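Local coordinates for protein HD superfamily hydrolase (Clostridium acetobutylicum ATCC 824, PDB 3CCG) that probably hydrolyses diadenosine tetraphosphate symmetrically to two ADP at a di-iron site held by an HD-domain helical bundle, at residues 152-164 against 177-189. Residues are numbered along the deposited sequence; the frame is centred on the assembly and turned at random.
Sequences LNKALLMSFDNTI and NTIEARNYLISRK
Helices 152-164 and 177-188 come nearest at Leu157 and Arg182, whose CA atoms are 6.2 Å apart, with Asn153 next to Leu185; their chains run in roughly opposite directions at 141°, with 9.8 Å between axes at closest approach. Packing is knobs-into-holes. Phe160 is the knob from the first helix: with CG anti to its carbonyl carbon, its ring is set among Thr178, Ala181, Arg182 and Leu185. Small Ala181 suits a large ring, which comes close enough for Phe160 CZ to lie 3.7 Å from Ala181 CB, while the CG2 methyl of Thr178 lies beside Phe160 CD1, its hydroxyl being hydrogen-bonded to Thr114 O. Leu185 answers from the second helix, entering the hole made by Asn153, Leu156, Leu157 and Phe160; its CD1 branch reaches Leu156 CB at 3.8 Å, and its CD2 branch lies by the Asn153 amide, whose OD1 is hydrogen-bonded to Lys124 NZ.

Arg182 is a knob as well as an ion-pair partner, sitting among Leu157, Phe160, Asp161 and Ile164. Its chain, extended from CG to NE, lays methylenes against Leu157 CD1 and Ile164 CD1, then delivers NE to Asp161 OD1 in a 2.7 Å salt bridge. The acceptor lies nearly in the guanidinium plane, although the carboxylate is turned 41° from it and the N-H...O angle is only 146°. One water closes a second path, donating to Asp161 OD2 and accepting from Arg182 NH2, so both carboxylate oxygens are tied to the arginine. Beyond the bridge, Ile164 CD1 meets Ile179 CD1 at 3.7 Å.

These last two helices of the chain pack beside helix 121-132, where Tyr127 meets Phe160, and helix 141-150 covers Ala155 and Met158; Arg182 NH1 donates a hydrogen bond to Gly172 O of the second subunit, whose Ile168 packs on Asp161 and Ile164.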
loop_
_atom_site.group_PDB
_atom_site.type_symbol
_atom_site.label_atom_id
_atom_site.label_comp_id
_atom_site.label_asym_id
_atom_site.label_seq_id
_atom_site.Cartn_x
_atom_site.Cartn_y
_atom_site.Cartn_z
ATOM N N LEU A 152 10.895 -10.250 16.808
ATOM C CA LEU A 152 11.297 -9.206 15.894
ATOM C C LEU A 152 10.245 -8.979 14.795
ATOM O O LEU A 152 9.893 -7.851 14.523
ATOM C CB LEU A 152 12.677 -9.550 15.310
ATOM C CG LEU A 152 13.442 -8.506 14.528
ATOM C CD1 LEU A 152 13.509 -7.226 15.384
ATOM C CD2 LEU A 152 14.825 -9.068 14.137
ATOM N N ASN A 153 9.733 -10.057 14.205
ATOM C CA ASN A 153 8.718 -9.928 13.162
ATOM C C ASN A 153 7.445 -9.247 13.697
ATOM O O ASN A 153 6.807 -8.414 13.026
ATOM C CB ASN A 153 8.406 -11.292 12.515
ATOM C CG ASN A 153 9.537 -11.813 11.641
ATOM O OD1 ASN A 153 10.396 -11.056 11.202
ATOM N ND2 ASN A 153 9.543 -13.116 11.388
ATOM N N LYS A 154 7.072 -9.592 14.921
ATOM C CA LYS A 154 5.939 -8.942 15.540
ATOM C C LYS A 154 6.179 -7.442 15.669
ATOM O O LYS A 154 5.314 -6.623 15.425
ATOM C CB LYS A 154 5.644 -9.559 16.921
ATOM C CG LYS A 154 4.532 -8.858 17.718
ATOM C CD LYS A 154 4.424 -9.439 19.155
ATOM C CE LYS A 154 3.269 -8.809 19.960
ATOM N N ALA A 155 7.388 -7.078 16.113
ATOM C CA ALA A 155 7.723 -5.694 16.306
ATOM C C ALA A 155 7.631 -4.917 14.981
ATOM O O ALA A 155 7.118 -3.815 14.940
ATOM C CB ALA A 155 9.149 -5.588 16.906
ATOM N N LEU A 156 8.173 -5.491 13.917
ATOM C CA LEU A 156 8.109 -4.794 12.617
ATOM C C LEU A 156 6.652 -4.588 12.211
ATOM O O LEU A 156 6.242 -3.465 11.891
ATOM C CB LEU A 156 8.866 -5.530 11.533
ATOM C CG LEU A 156 10.315 -5.099 11.330
ATOM C CD1 LEU A 156 11.191 -5.465 12.499
ATOM C CD2 LEU A 156 10.838 -5.731 10.033
ATOM N N LEU A 157 5.869 -5.657 12.341
ATOM C CA LEU A 157 4.461 -5.578 11.968
ATOM C C LEU A 157 3.757 -4.474 12.740
ATOM O O LEU A 157 3.029 -3.667 12.161
ATOM C CB LEU A 157 3.827 -6.968 12.132
ATOM C CG LEU A 157 2.400 -7.190 11.627
ATOM C CD1 LEU A 157 2.229 -6.675 10.207
ATOM C CD2 LEU A 157 2.038 -8.695 11.725
HETATM N N MSE A 158 4.025 -4.395 14.038
HETATM C CA MSE A 158 3.447 -3.358 14.851
HETATM C C MSE A 158 3.862 -1.975 14.337
HETATM O O MSE A 158 3.078 -1.024 14.309
HETATM C CB MSE A 158 3.888 -3.556 16.304
HETATM C CG MSE A 158 3.411 -4.862 16.903
HETATM SE SE MSE A 158 4.299 -5.232 18.570
HETATM C CE MSE A 158 4.224 -3.303 19.201
ATOM N N SER A 159 5.135 -1.854 13.963
ATOM C CA SER A 159 5.651 -0.575 13.443
ATOM C C SER A 159 5.025 -0.149 12.110
ATOM O O SER A 159 4.648 1.023 11.926
ATOM C CB SER A 159 7.199 -0.609 13.344
ATOM O OG SER A 159 7.696 0.672 13.001
ATOM N N PHE A 160 4.904 -1.121 11.204
ATOM C CA PHE A 160 4.317 -0.890 9.877
ATOM C C PHE A 160 2.851 -0.436 10.040
ATOM O O PHE A 160 2.399 0.532 9.398
ATOM C CB PHE A 160 4.399 -2.139 9.007
ATOM C CG PHE A 160 5.786 -2.576 8.652
ATOM C CD1 PHE A 160 6.799 -1.674 8.427
ATOM C CD2 PHE A 160 6.027 -3.882 8.409
ATOM C CE1 PHE A 160 8.051 -2.115 8.031
ATOM C CE2 PHE A 160 7.263 -4.333 7.992
ATOM C CZ PHE A 160 8.270 -3.445 7.835
ATOM N N ASP A 161 2.138 -1.146 10.897
ATOM C CA ASP A 161 0.723 -0.807 11.167
ATOM C C ASP A 161 0.598 0.604 11.688
ATOM O O ASP A 161 -0.213 1.387 11.243
ATOM C CB ASP A 161 0.061 -1.826 12.100
ATOM C CG ASP A 161 -0.203 -3.168 11.443
ATOM O OD1 ASP A 161 -0.023 -3.317 10.221
ATOM O OD2 ASP A 161 -0.600 -4.104 12.180
ATOM N N ASN A 162 1.454 0.937 12.653
ATOM C CA ASN A 162 1.430 2.285 13.223
ATOM C C ASN A 162 1.720 3.351 12.171
ATOM O O ASN A 162 1.077 4.391 12.108
ATOM C CB ASN A 162 2.491 2.442 14.313
ATOM C CG ASN A 162 2.294 1.520 15.503
ATOM O OD1 ASN A 162 1.212 0.986 15.733
ATOM N ND2 ASN A 162 3.364 1.346 16.290
ATOM N N THR A 163 2.745 3.107 11.360
ATOM C CA THR A 163 3.116 4.034 10.308
ATOM C C THR A 163 1.947 4.282 9.332
ATOM O O THR A 163 1.589 5.412 9.035
ATOM C CB THR A 163 4.336 3.541 9.532
ATOM O OG1 THR A 163 5.482 3.635 10.397
ATOM C CG2 THR A 163 4.610 4.366 8.274
ATOM N N ILE A 164 1.323 3.201 8.894
ATOM C CA ILE A 164 0.276 3.310 7.896
ATOM C C ILE A 164 -0.913 4.092 8.464
ATOM O O ILE A 164 -1.435 5.008 7.826
ATOM C CB ILE A 164 -0.157 1.926 7.385
ATOM C CG1 ILE A 164 0.990 1.234 6.605
ATOM C CG2 ILE A 164 -1.395 2.079 6.445
ATOM C CD1 ILE A 164 0.797 -0.270 6.479
ATOM N N ASN A 177 6.880 0.102 -0.592
ATOM C CA ASN A 177 7.791 -0.817 0.106
ATOM C C ASN A 177 7.296 -1.193 1.497
ATOM O O ASN A 177 7.457 -2.328 1.960
ATOM C CB ASN A 177 9.220 -0.276 0.203
ATOM C CG ASN A 177 10.045 -0.603 -1.023
ATOM O OD1 ASN A 177 9.724 -1.515 -1.773
ATOM N ND2 ASN A 177 11.102 0.140 -1.225
ATOM N N THR A 178 6.673 -0.229 2.155
ATOM C CA THR A 178 6.154 -0.450 3.487
ATOM C C THR A 178 4.925 -1.390 3.424
ATOM O O THR A 178 4.773 -2.350 4.213
ATOM C CB THR A 178 5.860 0.830 4.195
ATOM O OG1 THR A 178 7.094 1.560 4.302
ATOM C CG2 THR A 178 5.342 0.501 5.591
ATOM N N ILE A 179 4.095 -1.139 2.410
ATOM C CA ILE A 179 2.889 -1.971 2.240
ATOM C C ILE A 179 3.313 -3.421 1.915
ATOM O O ILE A 179 2.793 -4.406 2.495
ATOM C CB ILE A 179 1.963 -1.395 1.135
ATOM C CG1 ILE A 179 1.524 0.043 1.438
ATOM C CG2 ILE A 179 0.740 -2.303 0.938
ATOM C CD1 ILE A 179 0.924 0.289 2.824
ATOM N N GLU A 180 4.258 -3.531 1.007
ATOM C CA GLU A 180 4.755 -4.848 0.540
ATOM C C GLU A 180 5.531 -5.575 1.660
ATOM O O GLU A 180 5.382 -6.779 1.861
ATOM C CB GLU A 180 5.521 -4.749 -0.780
ATOM C CG GLU A 180 4.521 -4.278 -1.832
ATOM C CD GLU A 180 5.048 -3.534 -3.028
ATOM O OE1 GLU A 180 6.271 -3.473 -3.219
ATOM O OE2 GLU A 180 4.176 -3.016 -3.807
ATOM N N ALA A 181 6.245 -4.797 2.478
ATOM C CA ALA A 181 6.938 -5.356 3.609
ATOM C C ALA A 181 5.966 -5.989 4.609
ATOM O O ALA A 181 6.202 -7.082 5.150
ATOM C CB ALA A 181 7.786 -4.237 4.304
ATOM N N ARG A 182 4.907 -5.270 4.904
ATOM C CA ARG A 182 3.880 -5.730 5.804
ATOM C C ARG A 182 3.186 -6.987 5.234
ATOM O O ARG A 182 3.023 -7.978 5.948
ATOM C CB ARG A 182 2.862 -4.627 6.102
ATOM C CG ARG A 182 1.706 -5.043 6.949
ATOM C CD ARG A 182 0.708 -3.954 7.133
ATOM N NE ARG A 182 -0.454 -4.497 7.843
ATOM C CZ ARG A 182 -1.396 -5.211 7.230
ATOM N NH1 ARG A 182 -1.351 -5.418 5.929
ATOM N NH2 ARG A 182 -2.389 -5.728 7.936
ATOM N N ASN A 183 2.795 -6.946 3.960
ATOM C CA ASN A 183 2.125 -8.097 3.378
ATOM C C ASN A 183 2.989 -9.325 3.491
ATOM O O ASN A 183 2.502 -10.416 3.774
ATOM C CB ASN A 183 1.731 -7.868 1.902
ATOM C CG ASN A 183 0.537 -6.955 1.727
ATOM O OD1 ASN A 183 -0.299 -6.841 2.597
ATOM N ND2 ASN A 183 0.476 -6.308 0.580
ATOM N N TYR A 184 4.269 -9.165 3.208
ATOM C CA TYR A 184 5.230 -10.272 3.230
ATOM C C TYR A 184 5.278 -10.903 4.634
ATOM O O TYR A 184 5.261 -12.128 4.768
ATOM C CB TYR A 184 6.612 -9.790 2.771
ATOM C CG TYR A 184 7.589 -10.917 2.699
ATOM C CD1 TYR A 184 8.261 -11.327 3.823
ATOM C CD2 TYR A 184 7.852 -11.558 1.495
ATOM C CE1 TYR A 184 9.154 -12.374 3.773
ATOM C CE2 TYR A 184 8.749 -12.620 1.421
ATOM C CZ TYR A 184 9.397 -13.006 2.580
ATOM O OH TYR A 184 10.286 -14.059 2.535
ATOM N N LEU A 185 5.306 -10.091 5.684
ATOM C CA LEU A 185 5.317 -10.613 7.066
ATOM C C LEU A 185 4.007 -11.316 7.388
ATOM O O LEU A 185 4.019 -12.361 8.016
ATOM C CB LEU A 185 5.603 -9.534 8.104
ATOM C CG LEU A 185 7.043 -9.002 8.026
ATOM C CD1 LEU A 185 7.185 -7.978 9.147
ATOM C CD2 LEU A 185 8.056 -10.141 8.149
ATOM N N ILE A 186 2.892 -10.772 6.922
ATOM C CA ILE A 186 1.617 -11.418 7.189
ATOM C C ILE A 186 1.579 -12.784 6.538
ATOM O O ILE A 186 1.107 -13.737 7.150
ATOM C CB ILE A 186 0.472 -10.594 6.687
ATOM C CG1 ILE A 186 0.327 -9.356 7.569
ATOM C CG2 ILE A 186 -0.824 -11.442 6.689
ATOM C CD1 ILE A 186 -0.484 -8.332 6.946
ATOM N N SER A 187 2.138 -12.897 5.343
ATOM C CA SER A 187 2.079 -14.149 4.579
ATOM C C SER A 187 3.031 -15.225 5.094
ATOM O O SER A 187 2.923 -16.400 4.700
ATOM C CB SER A 187 2.392 -13.919 3.097
ATOM O OG SER A 187 3.786 -13.751 2.902
ATOM N N ARG A 188 3.973 -14.822 5.942
ATOM C CA ARG A 188 4.974 -15.751 6.492
ATOM C C ARG A 188 4.578 -16.103 7.912
ATOM O O ARG A 188 5.154 -16.985 8.546
ATOM C CB ARG A 188 6.373 -15.118 6.524
ATOM C CG ARG A 188 6.939 -14.784 5.178
ATOM C CD ARG A 188 7.083 -16.020 4.340
ATOM N NE ARG A 188 7.325 -15.686 2.943
ATOM N N LYS A 189 3.575 -15.388 8.387
ATOM C CA LYS A 189 3.092 -15.512 9.756
ATOM C C LYS A 189 1.925 -16.479 9.824
ATOM O O LYS A 189 1.805 -17.376 8.982
ATOM C CB LYS A 189 2.674 -14.133 10.254
ATOM C CG LYS A 189 2.057 -14.056 11.630
ATOM C CD LYS A 189 1.423 -12.682 11.767
ATOM C CE LYS A 189 0.625 -12.524 13.040
ATOM N NZ LYS A 189 -0.007 -11.163 13.114
HETATM O O HOH W 1 -2.192 -5.867 10.878
#